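Local atomic coordinates of peroxide stress regulator PerR, FUR family (PDB entry 4LMY), a protein that probably acts as a zinc-containing, DNA-binding transcription factor of the FUR family that regulates the response to peroxide stress in Streptococcus pyogenes. Residues B[69-72]-B[73-77]; B[85-88]-B[89-93]; B[113-116]-B[117-120]; B[122-125]-B[126-130]; B[142-145]-B[146-149]. One frame throughout, in Å; residues are numbered along the deposited sequence.

Interaction 1 (B[69-72]-B[73-77]); sequences NLKV and LVDEG
Lys-71 and Asp-75 form the salt bridge of this helical turn, a loose one, with NZ of Lys-71 3.6 Å from OD2 of Asp-75. The lysine chain first runs out with CG anti to its own N (chi1 168°) and then bends at each later torsion, curling over toward the carboxylate one turn on. The carboxylate of Asp-75 lies beside the carbonyl of Lys-71 and turns OD2 toward NZ. Main-chain bonds carry the rest of the polar contact: the amides of Leu-73, Val-74, Asp-75 and Glu-76 each donate to the carbonyl oxygen four residues back, the shortest being Val-74 N to Leu-70 O at 2.8 Å. This is the end of helix 63-75, in what is probably the winged-helix DNA-binding domain of a FUR-family regulator; Gly-77 closes it with positive phi in a Schellman motif. Carbon contact between side chains is light: CG1 of Val-72 meets CG of Glu-76 at 4.1 Å, the two slanting across each other. Separately, a methyl lies beside a carbonyl oxygen, CG2 of Val-74 being 3.2 Å from O of Leu-70. Leu-73 leaves the turn to pack on Val-16 and Ile-35, and Glu-76 takes a salt bridge from Lys-23. The amide of Asn-69 bonds to Thr-65 O and Arg-31.

Interaction 2 (B[85-88]-B[89-93]); sequences SNDL and TTYYD
Asp-87 turns its carboxylate across the hydroxyl end of Tyr-91, the two side chains meeting at about a right angle and their planes 80° apart. OD2 of Asp-87 lies at the edge of the ring, in its plane, and accepts a hydrogen bond from OH of Tyr-91 at a short 2.6 Å. The approach is on the syn side of the carboxylate, 30° out of its plane. The other oxygen serves a nearer residue, Thr-89: OD1 of Asp-87 accepts from N of Thr-89 at 2.9 Å, a nearly straight bond that comes from above the carboxylate plane, and from OG1 of Thr-89 at 3.1 Å on the syn side. Both donors reach that oxygen from the same face. With CG anti to the backbone N (chi1 -167°), Asp-87 projects its carboxylate forward to the residues that follow, and three bonds from two residues then fix its rotation. Thr-89 has a second role. Its hydroxyl lies beside its own N, which leaves CG2 to settle 3.5 Å above one face of the Tyr-91 ring, off toward the rim. The phenol is thereby held at its edge by the carboxylate's hydrogen bond and met over one face by a methyl, while Tyr-91 also touches His-44 and Ser-46. The bond from N of Thr-89 to OD1 of Asp-87 closes an Asx turn, which the hydroxyl reinforces, in the surface loop between strands 79-82 and 91-94; this two-stranded hairpin after helix 63-75 is consistent with the wing of a FUR-family winged-helix domain.

Interaction 3 (B[113-116]-B[117-120]); sequences FMDV and DVMD
Asp-115 lays its carboxylate across the turn that follows it, at about a right angle to the side chain of Val-118 and with its plane 61° from the carboxylate of Asp-117. Its two oxygens divide the work. OD1 of Asp-115 receives N of Val-118 at 3.0 Å through its syn lone pair, a nearly straight bond of 165°. OD2 of Asp-115 takes N of Asp-117 at 2.8 Å, but this donor stands well above the carboxylate plane. The torsion that permits this swings CG opposite the backbone N of Asp-115 (chi1 167°), carrying the group forward over the turn. The bond from N of Asp-117 closes an Asx turn, to which OD1 adds its hold on Val-118, at the passage from strand 110-115 to helix 118-129, in the part of the protein where the two subunits meet. Ile-121 of the second subunit packs on Asp-115, Asp-117 and Val-118. Beside the amide bonds, CG2 of Val-118 comes within 3.3 Å of OD1 of Asp-115, and CB of Asp-117 within 3.2 Å of OD2 of Asp-115. The two acids are turned with their OD2 atoms 4.0 Å apart; a water between them donates to both, at 2.6 Å from OD2 of Asp-115 and equally from OD2 of Asp-117, which probably eases the repulsion of like charges. A second water donates to OD1 of Asp-115 and accepts from N of Met-119, extending the carboxylate's reach to a third amide, through water.

Interaction 4 (B[122-125]-B[126-130]); sequences AKEA and HEQTG
Gln-128 begins its climb beside Glu-124, one turn earlier in helix 118-129: CB lies 3.5 Å from O of Glu-124 and CG 3.4 Å from that same oxygen. Beyond CG the chain is extended (chi2 -179°), which carries CD and the amide out along the helix surface. At the tip, NE2 of Gln-128 donates to OE1 of Glu-124 at 2.8 Å. The acceptor lies in the amide plane, while the donor meets the carboxylate on its anti side, with the two flat groups 64° apart. The other end of that amide, OE1, accepts from N of Met-114 of the second subunit. In the next residue, OG1 of Thr-129 bonds to O of Ala-125 at 2.6 Å, and N of Thr-129 adds a weak bond to the same oxygen at 3.2 Å; OG1 of Thr-129 is also bonded to N of Tyr-131. Gly-130, with positive phi, then ends the helix. Gripped at both ends, the Gln-128 amide has its rotation fixed, and the carboxylate of Glu-124 probably helps to polarise its N-H, making Glu-124 a second-shell partner of the bond that crosses the dimer interface.

Interaction 5 (B[142-145]-B[146-149]); sequences GICP and DCQA. With ZN (zinc ion), chain F.
A Cys4 zinc site takes two of its four ligands from this CxxC turn, where strand 140-143 gives way to a short helix with weak bonds. SG of Cys-144 binds zinc at 2.3 Å and SG of Cys-147 at 2.4 Å; Cys-104 and Cys-107 of the same chain complete the site. The sulfurs reach the metal by different torsions. That of Cys-144 sits between its backbone N and carbonyl carbon (chi1 75°), whereas that of Cys-147 lies opposite its own carbonyl carbon, and the two converge to 3.7 Å from SG of Cys-144 to SG of Cys-147. Cys-144 is also the N-cap: its SG accepts a weak bond from N of Cys-147 at 3.4 Å. N of Gln-148 bonds to O of Cys-144 at 3.0 Å. On the flank of the turn, CG2 of Ile-143 packs 3.6 Å from CB of Cys-147 and 3.7 Å from CG of Gln-148, a small apolar contact that Ile-106 joins from the neighbouring loop. Gly-142 and Ile-143 pair in an antiparallel ladder with a strand of the second subunit, extending the sheet into that subunit, and its Tyr-131 packs on Cys-144. With the metal drawing on its sulfur and an N-H directed at it, Cys-144 probably carries less negative charge than a bare thiolate, while zinc ties the chain beyond strand 140-143 to the end of strand 98-104 and the turn after it, which supply Cys-104 and Cys-107.

In the fold
Interactions 1 and 2 lie on the same side of the chain's centre and touch where Leu-70 packs on Tyr-92; the first is partly buried at a helix end, the second a surface contact running into a strand. Interaction 3 is also partly buried, whereas 4 and 5 are surface contacts. Interactions 3 and 4 both use helix 118-129, one near its start and one at its end, and with interaction 5 they touch the second subunit. Their chemistry follows their place: backbone bonds and a loose salt bridge in 1, a carboxylate closing a turn in 2 or bonding amides between strand and helix in 3, an amide shared across the dimer in 4, and metal bonds in 5.

Interaction 1 (B[69-72]-B[73-77])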
# COMPACT_ATOMS: atom_id res chain seq x y z
N ASN B 69 5.84 -15.75 -23.83
CA ASN B 69 5.55 -14.52 -23.10
C ASN B 69 5.94 -14.60 -21.63
O ASN B 69 6.46 -13.64 -21.07
CB ASN B 69 4.07 -14.16 -23.25
CG ASN B 69 3.77 -13.45 -24.55
OD1 ASN B 69 3.82 -12.22 -24.63
ND2 ASN B 69 3.44 -14.22 -25.58
N LEU B 70 5.68 -15.75 -21.01
CA LEU B 70 6.06 -15.97 -19.62
C LEU B 70 7.57 -15.91 -19.44
O LEU B 70 8.07 -15.40 -18.44
CB LEU B 70 5.52 -17.31 -19.12
CG LEU B 70 4.01 -17.43 -18.96
CD1 LEU B 70 3.61 -18.84 -18.58
CD2 LEU B 70 3.49 -16.43 -17.92
N LYS B 71 8.30 -16.43 -20.43
CA LYS B 71 9.76 -16.42 -20.43
C LYS B 71 10.30 -14.99 -20.36
O LYS B 71 11.21 -14.70 -19.59
CB LYS B 71 10.30 -17.13 -21.67
CG LYS B 71 11.78 -16.93 -21.92
CD LYS B 71 12.55 -18.23 -21.81
CE LYS B 71 13.62 -18.32 -22.88
NZ LYS B 71 14.53 -17.13 -22.87
N VAL B 72 9.72 -14.11 -21.16
CA VAL B 72 10.10 -12.70 -21.15
C VAL B 72 9.80 -12.06 -19.80
O VAL B 72 10.66 -11.40 -19.21
CB VAL B 72 9.38 -11.91 -22.27
CG1 VAL B 72 9.57 -10.41 -22.08
CG2 VAL B 72 9.90 -12.35 -23.64
N LEU B 73 8.58 -12.26 -19.31
CA LEU B 73 8.16 -11.67 -18.04
C LEU B 73 8.95 -12.18 -16.84
O LEU B 73 9.28 -11.41 -15.94
CB LEU B 73 6.66 -11.88 -17.83
CG LEU B 73 5.76 -11.18 -18.84
CD1 LEU B 73 4.29 -11.34 -18.47
CD2 LEU B 73 6.12 -9.71 -18.98
N VAL B 74 9.25 -13.47 -16.83
CA VAL B 74 10.03 -14.07 -15.75
C VAL B 74 11.46 -13.52 -15.75
O VAL B 74 11.99 -13.15 -14.71
CB VAL B 74 10.05 -15.61 -15.83
CG1 VAL B 74 11.17 -16.19 -14.97
CG2 VAL B 74 8.71 -16.18 -15.41
N ASP B 75 12.07 -13.47 -16.93
CA ASP B 75 13.44 -12.97 -17.07
C ASP B 75 13.55 -11.48 -16.75
O ASP B 75 14.50 -11.05 -16.11
CB ASP B 75 13.99 -13.26 -18.46
CG ASP B 75 14.15 -14.75 -18.73
OD1 ASP B 75 14.02 -15.54 -17.78
OD2 ASP B 75 14.41 -15.12 -19.90
N GLU B 76 12.57 -10.70 -17.21
CA GLU B 76 12.59 -9.26 -16.97
C GLU B 76 12.16 -8.91 -15.54
O GLU B 76 12.18 -7.74 -15.15
CB GLU B 76 11.72 -8.52 -18.00
CG GLU B 76 12.20 -8.67 -19.44
CD GLU B 76 13.61 -8.16 -19.65
OE1 GLU B 76 14.33 -8.73 -20.51
OE2 GLU B 76 14.01 -7.19 -18.98
N GLY B 77 11.77 -9.92 -14.78
CA GLY B 77 11.54 -9.77 -13.35
C GLY B 77 10.17 -9.29 -12.92
O GLY B 77 10.04 -8.62 -11.90

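Interaction 2 (B[85-88]-B[89-93])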
# COMPACT_ATOMS: atom_id res chain seq x y z
N SER B 85 4.58 -28.55 -3.36
CA SER B 85 5.14 -29.87 -3.11
C SER B 85 4.31 -30.96 -3.77
O SER B 85 3.08 -30.86 -3.83
CB SER B 85 5.25 -30.12 -1.60
OG SER B 85 6.01 -29.10 -0.97
N ASN B 86 4.99 -31.98 -4.28
CA ASN B 86 4.37 -33.15 -4.92
C ASN B 86 3.75 -32.86 -6.30
O ASN B 86 3.36 -33.78 -7.02
CB ASN B 86 3.36 -33.82 -3.97
CG ASN B 86 2.83 -35.14 -4.51
OD1 ASN B 86 1.64 -35.42 -4.41
ND2 ASN B 86 3.72 -35.94 -5.08
N ASP B 87 3.69 -31.59 -6.66
CA ASP B 87 3.16 -31.17 -7.95
C ASP B 87 4.28 -30.62 -8.83
O ASP B 87 5.01 -29.72 -8.42
CB ASP B 87 2.08 -30.10 -7.75
CG ASP B 87 1.26 -29.83 -9.00
OD1 ASP B 87 1.65 -30.28 -10.10
OD2 ASP B 87 0.22 -29.16 -8.88
N LEU B 88 4.43 -31.18 -10.03
CA LEU B 88 5.47 -30.74 -10.95
C LEU B 88 5.05 -29.54 -11.79
O LEU B 88 5.87 -28.95 -12.50
CB LEU B 88 5.90 -31.88 -11.89
CG LEU B 88 6.75 -33.02 -11.33
CD1 LEU B 88 7.41 -33.78 -12.48
CD2 LEU B 88 7.79 -32.51 -10.35
N THR B 89 3.77 -29.19 -11.72
CA THR B 89 3.25 -28.06 -12.49
C THR B 89 3.83 -26.74 -12.00
O THR B 89 3.81 -26.45 -10.81
CB THR B 89 1.71 -27.99 -12.43
OG1 THR B 89 1.15 -29.18 -12.99
CG2 THR B 89 1.20 -26.78 -13.22
N THR B 90 4.35 -25.95 -12.93
CA THR B 90 4.84 -24.62 -12.59
C THR B 90 3.68 -23.64 -12.57
O THR B 90 2.88 -23.59 -13.51
CB THR B 90 5.89 -24.13 -13.60
OG1 THR B 90 7.02 -25.01 -13.59
CG2 THR B 90 6.35 -22.72 -13.25
N TYR B 91 3.57 -22.88 -11.49
CA TYR B 91 2.55 -21.86 -11.38
C TYR B 91 3.20 -20.49 -11.39
O TYR B 91 4.33 -20.32 -10.93
CB TYR B 91 1.71 -22.07 -10.12
CG TYR B 91 1.01 -23.40 -10.10
CD1 TYR B 91 -0.15 -23.61 -10.84
CD2 TYR B 91 1.51 -24.47 -9.36
CE1 TYR B 91 -0.79 -24.83 -10.83
CE2 TYR B 91 0.88 -25.69 -9.34
CZ TYR B 91 -0.27 -25.87 -10.08
OH TYR B 91 -0.91 -27.09 -10.08
N TYR B 92 2.48 -19.51 -11.93
CA TYR B 92 3.05 -18.19 -12.15
C TYR B 92 2.31 -17.11 -11.37
O TYR B 92 1.09 -17.19 -11.19
CB TYR B 92 3.05 -17.86 -13.65
CG TYR B 92 3.85 -18.84 -14.48
CD1 TYR B 92 5.17 -18.59 -14.81
CD2 TYR B 92 3.28 -20.03 -14.92
CE1 TYR B 92 5.91 -19.49 -15.56
CE2 TYR B 92 4.00 -20.94 -15.67
CZ TYR B 92 5.32 -20.66 -15.99
OH TYR B 92 6.04 -21.55 -16.74
N ASP B 93 3.04 -16.11 -10.91
CA ASP B 93 2.45 -15.03 -10.14
C ASP B 93 3.07 -13.69 -10.52
O ASP B 93 4.30 -13.55 -10.52
CB ASP B 93 2.64 -15.27 -8.64
CG ASP B 93 1.93 -14.23 -7.79
OD1 ASP B 93 0.74 -13.96 -8.06
OD2 ASP B 93 2.56 -13.68 -6.87

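Interaction 3 (B[113-116]-B[117-120])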
# COMPACT_ATOMS: atom_id res chain seq x y z
N PHE B 113 8.42 7.38 -6.37
CA PHE B 113 9.11 6.27 -5.71
C PHE B 113 8.62 4.93 -6.24
O PHE B 113 7.54 4.84 -6.85
CB PHE B 113 8.95 6.35 -4.19
CG PHE B 113 7.54 6.12 -3.71
CD1 PHE B 113 7.16 4.89 -3.21
CD2 PHE B 113 6.60 7.14 -3.75
CE1 PHE B 113 5.86 4.67 -2.76
CE2 PHE B 113 5.30 6.93 -3.31
CZ PHE B 113 4.94 5.70 -2.81
N MET B 114 9.41 3.89 -6.02
CA MET B 114 9.07 2.55 -6.47
C MET B 114 8.24 1.82 -5.44
O MET B 114 8.63 1.71 -4.28
CB MET B 114 10.33 1.74 -6.75
CG MET B 114 10.08 0.41 -7.41
SD MET B 114 11.62 -0.40 -7.89
CE MET B 114 11.94 -1.42 -6.45
N ASP B 115 7.09 1.30 -5.87
CA ASP B 115 6.18 0.62 -4.96
C ASP B 115 5.94 -0.84 -5.34
O ASP B 115 5.78 -1.17 -6.51
CB ASP B 115 4.84 1.35 -4.93
CG ASP B 115 3.75 0.53 -4.27
OD1 ASP B 115 2.87 0.03 -4.99
OD2 ASP B 115 3.80 0.37 -3.04
N VAL B 116 5.92 -1.71 -4.34
CA VAL B 116 5.54 -3.11 -4.53
C VAL B 116 4.37 -3.47 -3.62
O VAL B 116 4.01 -4.64 -3.48
CB VAL B 116 6.72 -4.06 -4.24
CG1 VAL B 116 7.89 -3.76 -5.16
CG2 VAL B 116 7.15 -3.96 -2.78
N ASP B 117 3.77 -2.46 -2.99
CA ASP B 117 2.76 -2.70 -1.96
C ASP B 117 1.31 -2.65 -2.43
O ASP B 117 0.46 -3.35 -1.89
CB ASP B 117 2.97 -1.74 -0.78
CG ASP B 117 4.18 -2.10 0.07
OD1 ASP B 117 4.37 -3.30 0.34
OD2 ASP B 117 4.93 -1.18 0.46
N VAL B 118 1.02 -1.82 -3.43
CA VAL B 118 -0.35 -1.67 -3.92
C VAL B 118 -0.92 -2.98 -4.49
O VAL B 118 -2.12 -3.24 -4.37
CB VAL B 118 -0.48 -0.51 -4.92
CG1 VAL B 118 -1.86 -0.49 -5.59
CG2 VAL B 118 -0.24 0.81 -4.22
N MET B 119 -0.07 -3.80 -5.09
CA MET B 119 -0.52 -5.09 -5.58
C MET B 119 -1.02 -5.97 -4.43
O MET B 119 -1.98 -6.72 -4.58
CB MET B 119 0.59 -5.81 -6.36
CG MET B 119 0.20 -7.21 -6.81
SD MET B 119 0.31 -7.45 -8.59
CE MET B 119 -0.77 -6.15 -9.17
N ASP B 120 -0.38 -5.85 -3.27
CA ASP B 120 -0.84 -6.58 -2.09
C ASP B 120 -2.18 -6.04 -1.60
O ASP B 120 -3.00 -6.78 -1.06
CB ASP B 120 0.21 -6.52 -0.97
CG ASP B 120 1.37 -7.47 -1.22
OD1 ASP B 120 1.15 -8.52 -1.86
OD2 ASP B 120 2.50 -7.17 -0.78
O HOH W 1 5.69 0.57 -1.33
O HOH W 2 2.48 -2.80 -6.51

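Interaction 4 (B[122-125]-B[126-130])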
# COMPACT_ATOMS: atom_id res chain seq x y z
N ALA B 122 -4.38 -4.85 -3.71
CA ALA B 122 -5.28 -5.41 -4.71
C ALA B 122 -5.73 -6.82 -4.35
O ALA B 122 -6.90 -7.17 -4.53
CB ALA B 122 -4.61 -5.41 -6.08
N LYS B 123 -4.80 -7.62 -3.85
CA LYS B 123 -5.10 -8.98 -3.43
C LYS B 123 -6.07 -8.99 -2.24
O LYS B 123 -7.06 -9.72 -2.25
CB LYS B 123 -3.81 -9.72 -3.08
CG LYS B 123 -4.03 -11.11 -2.50
CD LYS B 123 -2.74 -11.90 -2.46
CE LYS B 123 -2.94 -13.28 -1.83
NZ LYS B 123 -1.75 -14.15 -2.01
N GLU B 124 -5.77 -8.18 -1.23
CA GLU B 124 -6.64 -8.09 -0.06
C GLU B 124 -8.02 -7.55 -0.42
O GLU B 124 -9.04 -8.03 0.11
CB GLU B 124 -6.01 -7.22 1.03
CG GLU B 124 -4.94 -7.94 1.82
CD GLU B 124 -5.45 -9.18 2.52
OE1 GLU B 124 -6.65 -9.23 2.88
OE2 GLU B 124 -4.65 -10.12 2.71
N ALA B 125 -8.06 -6.56 -1.30
CA ALA B 125 -9.32 -5.98 -1.75
C ALA B 125 -10.20 -7.06 -2.37
O ALA B 125 -11.39 -7.17 -2.06
CB ALA B 125 -9.07 -4.86 -2.76
N HIS B 126 -9.61 -7.89 -3.22
CA HIS B 126 -10.35 -8.97 -3.86
C HIS B 126 -10.83 -10.00 -2.85
O HIS B 126 -12.00 -10.38 -2.86
CB HIS B 126 -9.48 -9.67 -4.90
CG HIS B 126 -10.09 -10.94 -5.41
ND1 HIS B 126 -11.20 -10.96 -6.22
CD2 HIS B 126 -9.75 -12.24 -5.20
CE1 HIS B 126 -11.51 -12.21 -6.51
NE2 HIS B 126 -10.64 -13.01 -5.91
N GLU B 127 -9.93 -10.44 -1.97
CA GLU B 127 -10.26 -11.50 -1.04
C GLU B 127 -11.41 -11.12 -0.11
O GLU B 127 -12.30 -11.93 0.14
CB GLU B 127 -9.03 -11.91 -0.22
CG GLU B 127 -7.95 -12.59 -1.04
CD GLU B 127 -8.38 -13.94 -1.57
OE1 GLU B 127 -8.79 -14.80 -0.76
OE2 GLU B 127 -8.31 -14.14 -2.80
N GLN B 128 -11.39 -9.89 0.38
CA GLN B 128 -12.34 -9.45 1.40
C GLN B 128 -13.69 -8.97 0.85
O GLN B 128 -14.67 -8.90 1.59
CB GLN B 128 -11.73 -8.36 2.28
CG GLN B 128 -10.53 -8.82 3.08
CD GLN B 128 -9.96 -7.72 3.96
OE1 GLN B 128 -10.71 -7.00 4.62
NE2 GLN B 128 -8.64 -7.58 3.95
N THR B 129 -13.73 -8.64 -0.44
CA THR B 129 -14.94 -8.06 -1.02
C THR B 129 -15.53 -8.90 -2.15
O THR B 129 -16.72 -8.80 -2.45
CB THR B 129 -14.69 -6.64 -1.57
OG1 THR B 129 -13.83 -6.71 -2.72
CG2 THR B 129 -14.06 -5.75 -0.51
N GLY B 130 -14.70 -9.73 -2.78
CA GLY B 130 -15.13 -10.49 -3.93
C GLY B 130 -15.10 -9.69 -5.23
O GLY B 130 -15.40 -10.24 -6.29

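Interaction 5 (B[142-145]-B[146-149])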
# COMPACT_ATOMS: atom_id res chain seq x y z
N GLY B 142 2.97 15.02 0.92
CA GLY B 142 3.94 15.24 1.98
C GLY B 142 4.59 16.60 1.88
O GLY B 142 4.15 17.46 1.12
N ILE B 143 5.65 16.79 2.66
CA ILE B 143 6.42 18.02 2.61
C ILE B 143 7.80 17.69 2.05
O ILE B 143 8.51 16.85 2.61
CB ILE B 143 6.56 18.64 4.01
CG1 ILE B 143 5.20 18.71 4.71
CG2 ILE B 143 7.20 20.03 3.92
CD1 ILE B 143 4.20 19.59 4.00
N CYS B 144 8.17 18.34 0.95
CA CYS B 144 9.47 18.10 0.33
C CYS B 144 10.60 18.60 1.23
O CYS B 144 10.37 19.47 2.08
CB CYS B 144 9.53 18.77 -1.06
SG CYS B 144 9.71 20.58 -1.05
N PRO B 145 11.81 18.03 1.08
CA PRO B 145 12.96 18.44 1.90
C PRO B 145 13.18 19.96 1.93
O PRO B 145 13.48 20.50 2.99
CB PRO B 145 14.13 17.73 1.22
CG PRO B 145 13.52 16.48 0.67
CD PRO B 145 12.12 16.87 0.24
N ASP B 146 13.02 20.63 0.80
CA ASP B 146 13.24 22.07 0.73
C ASP B 146 12.21 22.84 1.56
O ASP B 146 12.55 23.83 2.21
CB ASP B 146 13.24 22.57 -0.72
CG ASP B 146 14.54 22.24 -1.43
OD1 ASP B 146 15.54 21.94 -0.75
OD2 ASP B 146 14.57 22.30 -2.68
N CYS B 147 10.96 22.39 1.54
CA CYS B 147 9.91 23.05 2.30
C CYS B 147 10.02 22.77 3.79
O CYS B 147 9.58 23.58 4.62
CB CYS B 147 8.52 22.66 1.78
SG CYS B 147 8.02 23.56 0.29
N GLN B 148 10.59 21.62 4.14
CA GLN B 148 10.80 21.27 5.54
C GLN B 148 11.77 22.26 6.20
O GLN B 148 11.71 22.48 7.41
CB GLN B 148 11.35 19.85 5.67
CG GLN B 148 10.38 18.76 5.24
CD GLN B 148 11.01 17.39 5.20
OE1 GLN B 148 10.87 16.66 4.22
NE2 GLN B 148 11.71 17.02 6.27
N ALA B 149 12.65 22.84 5.40
CA ALA B 149 13.68 23.75 5.91
C ALA B 149 13.19 25.19 6.00
O ALA B 149 13.87 26.04 6.58
CB ALA B 149 14.93 23.66 5.07
ZN ZN F . 7.75 21.71 -1.17